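Local coordinates for protein rhino (Drosophila melanogaster, PDB 5XYV) that binds the N-terminal domain of Deadlock through its chromoshadow domain and probably helps to specify germline piRNA clusters, at residues B[15-20]-B[56-61]; B[31-34]-B[39-42]. One frame throughout, in Å; residues are numbered along the deposited sequence.

Contact 1 of 2, residues B[15-20]-B[56-61]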
ATOM      1  N   ASP B  15     -13.099  -2.349  12.510  1.00 35.50           N
ATOM      2  CA  ASP B  15     -12.301  -2.406  13.724  1.00 38.21           C
ATOM      3  C   ASP B  15     -10.833  -2.363  13.322  1.00 35.04           C
ATOM      4  O   ASP B  15     -10.228  -1.281  13.268  1.00 42.29           O
ATOM      5  CB  ASP B  15     -12.611  -3.663  14.541  1.00 39.09           C
ATOM      6  CG  ASP B  15     -12.167  -3.544  15.994  1.00 43.45           C
ATOM      7  OD1 ASP B  15     -12.064  -2.402  16.491  1.00 49.48           O
ATOM      8  OD2 ASP B  15     -11.926  -4.597  16.622  1.00 46.97           O
ATOM      9  N   LYS B  16     -10.272  -3.538  13.033  1.00 30.64           N
ATOM     10  CA  LYS B  16      -8.880  -3.677  12.583  1.00 36.01           C
ATOM     11  C   LYS B  16      -8.802  -4.259  11.146  1.00 30.03           C
ATOM     12  O   LYS B  16      -9.688  -5.011  10.720  1.00 30.17           O
ATOM     13  CB  LYS B  16      -8.079  -4.568  13.570  1.00 32.32           C
ATOM     14  CG  LYS B  16      -8.133  -4.169  15.058  1.00 38.26           C
ATOM     15  CD  LYS B  16      -8.278  -2.670  15.257  1.00 54.04           C
ATOM     16  CE  LYS B  16      -8.811  -2.236  16.663  1.00 52.24           C
ATOM     17  NZ  LYS B  16      -7.757  -2.195  17.770  1.00 52.20           N
ATOM     18  N   ILE B  17      -7.740  -3.907  10.413  1.00 28.89           N
ATOM     19  CA  ILE B  17      -7.344  -4.627   9.197  1.00 26.45           C
ATOM     20  C   ILE B  17      -6.208  -5.548   9.567  1.00 30.13           C
ATOM     21  O   ILE B  17      -5.125  -5.067   9.905  1.00 32.38           O
ATOM     22  CB  ILE B  17      -6.869  -3.693   8.067  1.00 28.02           C
ATOM     23  CG1 ILE B  17      -7.934  -2.640   7.749  1.00 29.44           C
ATOM     24  CG2 ILE B  17      -6.441  -4.503   6.831  1.00 23.01           C
ATOM     25  CD1 ILE B  17      -7.666  -1.844   6.470  1.00 25.55           C
ATOM     26  N   LEU B  18      -6.445  -6.857   9.519  1.00 31.37           N
ATOM     27  CA  LEU B  18      -5.457  -7.831   9.979  1.00 33.21           C
ATOM     28  C   LEU B  18      -4.437  -8.226   8.931  1.00 30.40           C
ATOM     29  O   LEU B  18      -3.308  -8.580   9.261  1.00 32.67           O
ATOM     30  CB  LEU B  18      -6.142  -9.104  10.474  1.00 31.01           C
ATOM     31  CG  LEU B  18      -7.276  -8.905  11.463  1.00 33.47           C
ATOM     32  CD1 LEU B  18      -7.909 -10.237  11.872  1.00 31.66           C
ATOM     33  CD2 LEU B  18      -6.767  -8.112  12.674  1.00 35.71           C
ATOM     34  N   HIS B  19      -4.825  -8.162   7.665  1.00 30.03           N
ATOM     35  CA  HIS B  19      -4.068  -8.875   6.657  1.00 32.46           C
ATOM     36  C   HIS B  19      -4.657  -8.601   5.262  1.00 31.09           C
ATOM     37  O   HIS B  19      -5.775  -8.078   5.166  1.00 34.39           O
ATOM     38  CB  HIS B  19      -4.079 -10.372   7.036  1.00 41.22           C
ATOM     39  CG  HIS B  19      -3.526 -11.279   6.000  1.00 36.88           C
ATOM     40  ND1 HIS B  19      -2.244 -11.146   5.498  1.00 43.44           N
ATOM     41  CD2 HIS B  19      -4.068 -12.340   5.365  1.00 41.29           C
ATOM     42  CE1 HIS B  19      -2.033 -12.082   4.595  1.00 47.99           C
ATOM     43  NE2 HIS B  19      -3.128 -12.822   4.490  1.00 44.85           N
ATOM     44  N   CYS B  20      -3.918  -8.899   4.190  1.00 26.85           N
ATOM     45  CA  CYS B  20      -4.503  -8.793   2.853  1.00 30.96           C
ATOM     46  C   CYS B  20      -3.964  -9.858   1.906  1.00 30.20           C
ATOM     47  O   CYS B  20      -2.970 -10.503   2.173  1.00 31.95           O
ATOM     48  CB  CYS B  20      -4.273  -7.407   2.232  1.00 26.49           C
ATOM     49  SG  CYS B  20      -2.566  -7.029   1.811  1.00 44.71           S
ATOM     50  N   ILE B  56      -4.821   3.353   4.374  1.00 28.41           N
ATOM     51  CA  ILE B  56      -3.517   3.944   4.127  1.00 26.52           C
ATOM     52  C   ILE B  56      -2.573   3.674   5.302  1.00 31.85           C
ATOM     53  O   ILE B  56      -1.391   3.367   5.102  1.00 27.04           O
ATOM     54  CB  ILE B  56      -3.638   5.460   3.871  1.00 27.45           C
ATOM     55  CG1 ILE B  56      -4.294   5.713   2.518  1.00 22.06           C
ATOM     56  CG2 ILE B  56      -2.289   6.147   3.924  1.00 22.66           C
ATOM     57  CD1 ILE B  56      -4.666   7.157   2.288  1.00 25.04           C
ATOM     58  N   LYS B  57      -3.094   3.746   6.524  1.00 33.81           N
ATOM     59  CA  LYS B  57      -2.248   3.495   7.685  1.00 33.22           C
ATOM     60  C   LYS B  57      -1.826   2.036   7.752  1.00 29.93           C
ATOM     61  O   LYS B  57      -0.725   1.732   8.193  1.00 27.20           O
ATOM     62  CB  LYS B  57      -2.945   3.913   8.987  1.00 34.17           C
ATOM     63  CG  LYS B  57      -1.994   4.635   9.949  1.00 44.07           C
ATOM     64  CD  LYS B  57      -2.549   4.777  11.371  1.00 48.98           C
ATOM     65  CE  LYS B  57      -3.968   5.348  11.383  1.00 53.16           C
ATOM     66  NZ  LYS B  57      -4.052   6.734  10.821  1.00 46.78           N
ATOM     67  N   TYR B  58      -2.700   1.136   7.314  1.00 29.88           N
ATOM     68  CA  TYR B  58      -2.348  -0.277   7.236  1.00 30.32           C
ATOM     69  C   TYR B  58      -1.216  -0.498   6.249  1.00 24.88           C
ATOM     70  O   TYR B  58      -0.296  -1.250   6.529  1.00 28.92           O
ATOM     71  CB  TYR B  58      -3.552  -1.141   6.838  1.00 29.73           C
ATOM     72  CG  TYR B  58      -3.139  -2.559   6.483  1.00 24.95           C
ATOM     73  CD1 TYR B  58      -2.872  -3.491   7.469  1.00 27.69           C
ATOM     74  CD2 TYR B  58      -3.001  -2.955   5.157  1.00 26.64           C
ATOM     75  CE1 TYR B  58      -2.471  -4.778   7.154  1.00 32.49           C
ATOM     76  CE2 TYR B  58      -2.599  -4.230   4.831  1.00 29.78           C
ATOM     77  CZ  TYR B  58      -2.344  -5.143   5.834  1.00 34.57           C
ATOM     78  OH  TYR B  58      -1.957  -6.424   5.511  1.00 33.58           O
ATOM     79  N   PHE B  59      -1.305   0.128   5.083  1.00 24.06           N
ATOM     80  CA  PHE B  59      -0.229   0.010   4.103  1.00 30.39           C
ATOM     81  C   PHE B  59       1.090   0.599   4.637  1.00 31.53           C
ATOM     82  O   PHE B  59       2.156   0.053   4.383  1.00 27.75           O
ATOM     83  CB  PHE B  59      -0.612   0.680   2.784  1.00 24.97           C
ATOM     84  CG  PHE B  59      -1.535  -0.140   1.945  1.00 30.11           C
ATOM     85  CD1 PHE B  59      -1.167  -1.425   1.545  1.00 33.20           C
ATOM     86  CD2 PHE B  59      -2.761   0.368   1.534  1.00 30.26           C
ATOM     87  CE1 PHE B  59      -2.018  -2.203   0.766  1.00 36.31           C
ATOM     88  CE2 PHE B  59      -3.623  -0.398   0.739  1.00 32.40           C
ATOM     89  CZ  PHE B  59      -3.248  -1.686   0.357  1.00 34.10           C
ATOM     90  N   GLU B  60       1.005   1.698   5.385  1.00 30.82           N
ATOM     91  CA  GLU B  60       2.188   2.312   5.990  1.00 36.97           C
ATOM     92  C   GLU B  60       2.879   1.358   6.963  1.00 37.92           C
ATOM     93  O   GLU B  60       4.092   1.409   7.114  1.00 36.54           O
ATOM     94  CB  GLU B  60       1.826   3.616   6.719  1.00 35.51           C
ATOM     95  CG  GLU B  60       1.620   4.829   5.834  1.00 30.97           C
ATOM     96  CD  GLU B  60       1.238   6.077   6.639  1.00 43.16           C
ATOM     97  OE1 GLU B  60       2.105   6.595   7.386  1.00 45.09           O
ATOM     98  OE2 GLU B  60       0.074   6.543   6.533  1.00 37.62           O
ATOM     99  N   SER B  61       2.107   0.489   7.614  1.00 40.30           N
ATOM    100  CA  SER B  61       2.647  -0.410   8.636  1.00 37.62           C
ATOM    101  C   SER B  61       3.438  -1.557   8.002  1.00 42.75           C
ATOM    102  O   SER B  61       4.267  -2.191   8.658  1.00 40.27           O
ATOM    103  CB  SER B  61       1.524  -0.988   9.507  1.00 35.11           C
ATOM    104  OG  SER B  61       0.732  -1.918   8.779  1.00 34.22           O
TER
HETATM  105  O   HOH W   1      -0.589  -7.805   7.697  1.00 40.45           O
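Ile17 and Tyr58 bring the strand segment 15-20 and the helix segment 56-61 together. Their CA atoms lie 6.9 Å apart, the nearest pair across the contact. The segment axes approach to 9.6 Å and cross at -42°, both running in broadly the same N-to-C sense. Here helix 52-61, near the C-terminal end of the chromoshadow domain, lies beside the first strand of its three-stranded antiparallel sheet.

Tyr58 carries the contact. Its CG is anti to the backbone N (chi1 168°), which sends the ring out from the helix to the strand. Ile17 uses its CG2 branch, also anti to its own backbone N. This methyl sits over the centre of one face of the ring, with CG2 3.8 Å from the Tyr58 centroid, a CH-pi contact. The Ile17 carbonyl O also lies close to the ring, 3.7 Å from Tyr58 CD1. Farther along the strand, Cys20 comes in at the ring edge, its SG 4.1 Å from Tyr58 CE2. This is a sulfur-aromatic contact.

The phenol oxygen reaches the backbone of His19 and Cys20. Tyr58 OH is 3.4 Å from Cys20 N, but the angle is too poor for a hydrogen bond. A water makes the polar link instead. It lies 2.9 Å from Tyr58 OH and donates to Leu18 O.

Deadlock packs here too, through its Thr52 on His19, Cys20 and Tyr58. On the helix, Phe59 stacks on Phe59 of the second Rhino subunit, so the same helix also serves the dimer interface. No direct hydrogen bond joins the two segments. Their fit rests on one aromatic ring, gripped by a methyl on its face and a sulfur at its edge, with its hydroxyl tied to the strand through water.

Contact 2 of 2, residues B[31-34]-B[39-42]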
ATOM      1  N   VAL B  31     -10.623  -8.353   7.692  1.00 21.68           N
ATOM      2  CA  VAL B  31     -10.947  -7.302   8.644  1.00 25.63           C
ATOM      3  C   VAL B  31     -11.838  -7.785   9.764  1.00 25.78           C
ATOM      4  O   VAL B  31     -12.514  -8.809   9.658  1.00 23.82           O
ATOM      5  CB  VAL B  31     -11.673  -6.076   7.968  1.00 29.15           C
ATOM      6  CG1 VAL B  31     -10.804  -5.436   6.891  1.00 21.43           C
ATOM      7  CG2 VAL B  31     -13.084  -6.478   7.447  1.00 22.28           C
ATOM      8  N   THR B  32     -11.829  -7.012  10.840  1.00 25.02           N
ATOM      9  CA  THR B  32     -12.753  -7.230  11.943  1.00 29.13           C
ATOM     10  C   THR B  32     -13.632  -5.988  12.110  1.00 29.50           C
ATOM     11  O   THR B  32     -13.256  -4.881  11.701  1.00 31.67           O
ATOM     12  CB  THR B  32     -12.005  -7.568  13.235  1.00 25.62           C
ATOM     13  OG1 THR B  32     -11.160  -6.470  13.586  1.00 34.10           O
ATOM     14  CG2 THR B  32     -11.144  -8.793  13.017  1.00 30.68           C
ATOM     15  N   TRP B  33     -14.809  -6.173  12.683  1.00 32.13           N
ATOM     16  CA  TRP B  33     -15.716  -5.054  12.888  1.00 38.94           C
ATOM     17  C   TRP B  33     -15.878  -4.820  14.376  1.00 36.61           C
ATOM     18  O   TRP B  33     -15.726  -5.754  15.161  1.00 32.29           O
ATOM     19  CB  TRP B  33     -17.072  -5.327  12.234  1.00 28.96           C
ATOM     20  CG  TRP B  33     -16.944  -5.798  10.839  1.00 30.21           C
ATOM     21  CD1 TRP B  33     -16.947  -7.087  10.403  1.00 28.69           C
ATOM     22  CD2 TRP B  33     -16.793  -4.978   9.676  1.00 31.99           C
ATOM     23  NE1 TRP B  33     -16.801  -7.121   9.036  1.00 27.34           N
ATOM     24  CE2 TRP B  33     -16.708  -5.835   8.565  1.00 28.93           C
ATOM     25  CE3 TRP B  33     -16.716  -3.596   9.468  1.00 30.64           C
ATOM     26  CZ2 TRP B  33     -16.550  -5.356   7.255  1.00 30.64           C
ATOM     27  CZ3 TRP B  33     -16.555  -3.124   8.184  1.00 26.67           C
ATOM     28  CH2 TRP B  33     -16.479  -3.998   7.090  1.00 30.35           C
ATOM     29  N   LYS B  34     -16.223  -3.591  14.753  1.00 32.46           N
ATOM     30  CA  LYS B  34     -16.453  -3.283  16.155  1.00 37.51           C
ATOM     31  C   LYS B  34     -17.696  -3.974  16.684  1.00 39.47           C
ATOM     32  O   LYS B  34     -18.775  -3.890  16.077  1.00 37.65           O
ATOM     33  CB  LYS B  34     -16.566  -1.776  16.362  1.00 37.78           C
ATOM     34  CG  LYS B  34     -15.248  -1.036  16.154  1.00 42.99           C
ATOM     35  CD  LYS B  34     -15.410   0.468  16.286  1.00 40.53           C
ATOM     36  CE  LYS B  34     -14.090   1.170  16.038  1.00 43.17           C
ATOM     37  NZ  LYS B  34     -14.237   2.654  16.073  1.00 54.03           N
ATOM     38  N   ILE B  39     -14.078 -12.630  11.349  1.00 36.21           N
ATOM     39  CA  ILE B  39     -13.069 -12.090  10.437  1.00 35.60           C
ATOM     40  C   ILE B  39     -13.587 -12.195   9.006  1.00 34.63           C
ATOM     41  O   ILE B  39     -13.914 -13.286   8.546  1.00 31.06           O
ATOM     42  CB  ILE B  39     -11.706 -12.837  10.551  1.00 34.29           C
ATOM     43  CG1 ILE B  39     -11.233 -12.889  12.006  1.00 38.23           C
ATOM     44  CG2 ILE B  39     -10.627 -12.201   9.642  1.00 31.23           C
ATOM     45  CD1 ILE B  39      -9.867 -13.528  12.173  1.00 35.44           C
ATOM     46  N   ASP B  40     -13.659 -11.070   8.296  1.00 28.96           N
ATOM     47  CA  ASP B  40     -14.250 -11.078   6.958  1.00 24.68           C
ATOM     48  C   ASP B  40     -13.252 -10.721   5.862  1.00 27.81           C
ATOM     49  O   ASP B  40     -12.372  -9.878   6.061  1.00 28.65           O
ATOM     50  CB  ASP B  40     -15.422 -10.102   6.891  1.00 26.73           C
ATOM     51  CG  ASP B  40     -16.570 -10.512   7.762  1.00 31.63           C
ATOM     52  OD1 ASP B  40     -17.405  -9.647   8.079  1.00 28.13           O
ATOM     53  OD2 ASP B  40     -16.645 -11.697   8.126  1.00 31.59           O
ATOM     54  N   ALA B  41     -13.405 -11.348   4.699  1.00 22.38           N
ATOM     55  CA  ALA B  41     -12.704 -10.889   3.515  1.00 22.69           C
ATOM     56  C   ALA B  41     -13.591  -9.852   2.845  1.00 26.07           C
ATOM     57  O   ALA B  41     -14.768 -10.109   2.565  1.00 27.84           O
ATOM     58  CB  ALA B  41     -12.394 -12.016   2.569  1.00 24.16           C
ATOM     59  N   VAL B  42     -13.010  -8.691   2.580  1.00 21.86           N
ATOM     60  CA  VAL B  42     -13.709  -7.562   2.010  1.00 21.63           C
ATOM     61  C   VAL B  42     -12.892  -7.072   0.836  1.00 21.17           C
ATOM     62  O   VAL B  42     -11.690  -6.857   0.980  1.00 23.18           O
ATOM     63  CB  VAL B  42     -13.878  -6.458   3.060  1.00 30.62           C
ATOM     64  CG1 VAL B  42     -14.115  -5.105   2.405  1.00 33.48           C
ATOM     65  CG2 VAL B  42     -14.990  -6.835   4.032  1.00 27.91           C
TER
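The Trp33 indole reaches Asp40 across the antiparallel beta hairpin of strands 26-33 and 39-43, part of the chromoshadow sheet. Their side chains cross at about a right angle, with ring and carboxylate planes 52° apart. Trp33 NE1 donates to Asp40 OD1 at 2.8 Å. The oxygen lies near the indole plane, but the donor meets it from above the carboxylate plane. Asp40 OD1 also takes a salt bridge from Arg10 and a hydrogen bond from Gly7 N. Three donors thus hold this oxygen of a buried residue, which probably favours the charged form.

Val31 is paired with Asp40 in a hydrogen-bonded pair, with bonds in both directions. Val31 CG2 lies over one face of the indole, offset toward its rim. Val42 CG2 comes to the indole edge instead, 3.9 Å from Trp33 CZ2. The two valine side chains cross at about a right angle.

Next along the strand, Ala41 N is hydrogen-bonded to His18 ND1 of a Deadlock chain. Between the strands, Ile39 CA makes a CA-H...O contact of 3.4 Å with Val31 O.

How the contacts relate
Both contacts belong to one chromoshadow domain and meet on its sheet. Contact 2 is nested in the chain between the two segments of contact 1, and the centres lie about 12 Å apart. Segments 15-20 and 31-34 lie on neighbouring strands, 14-23 and 26-33: Asp15 N and Lys16 O each probably hydrogen-bond to the Thr32 backbone. A classic beta bulge, Asp15 and Lys16 against Thr32, marks this junction. Contact 2 is buried and joins strand to strand by direct backbone and side-chain bonds. Contact 1 is only partly buried and joins strand to helix by apolar and aromatic contacts and a single bridging water. Deadlock reaches both, and the second Rhino subunit lies beside contact 1.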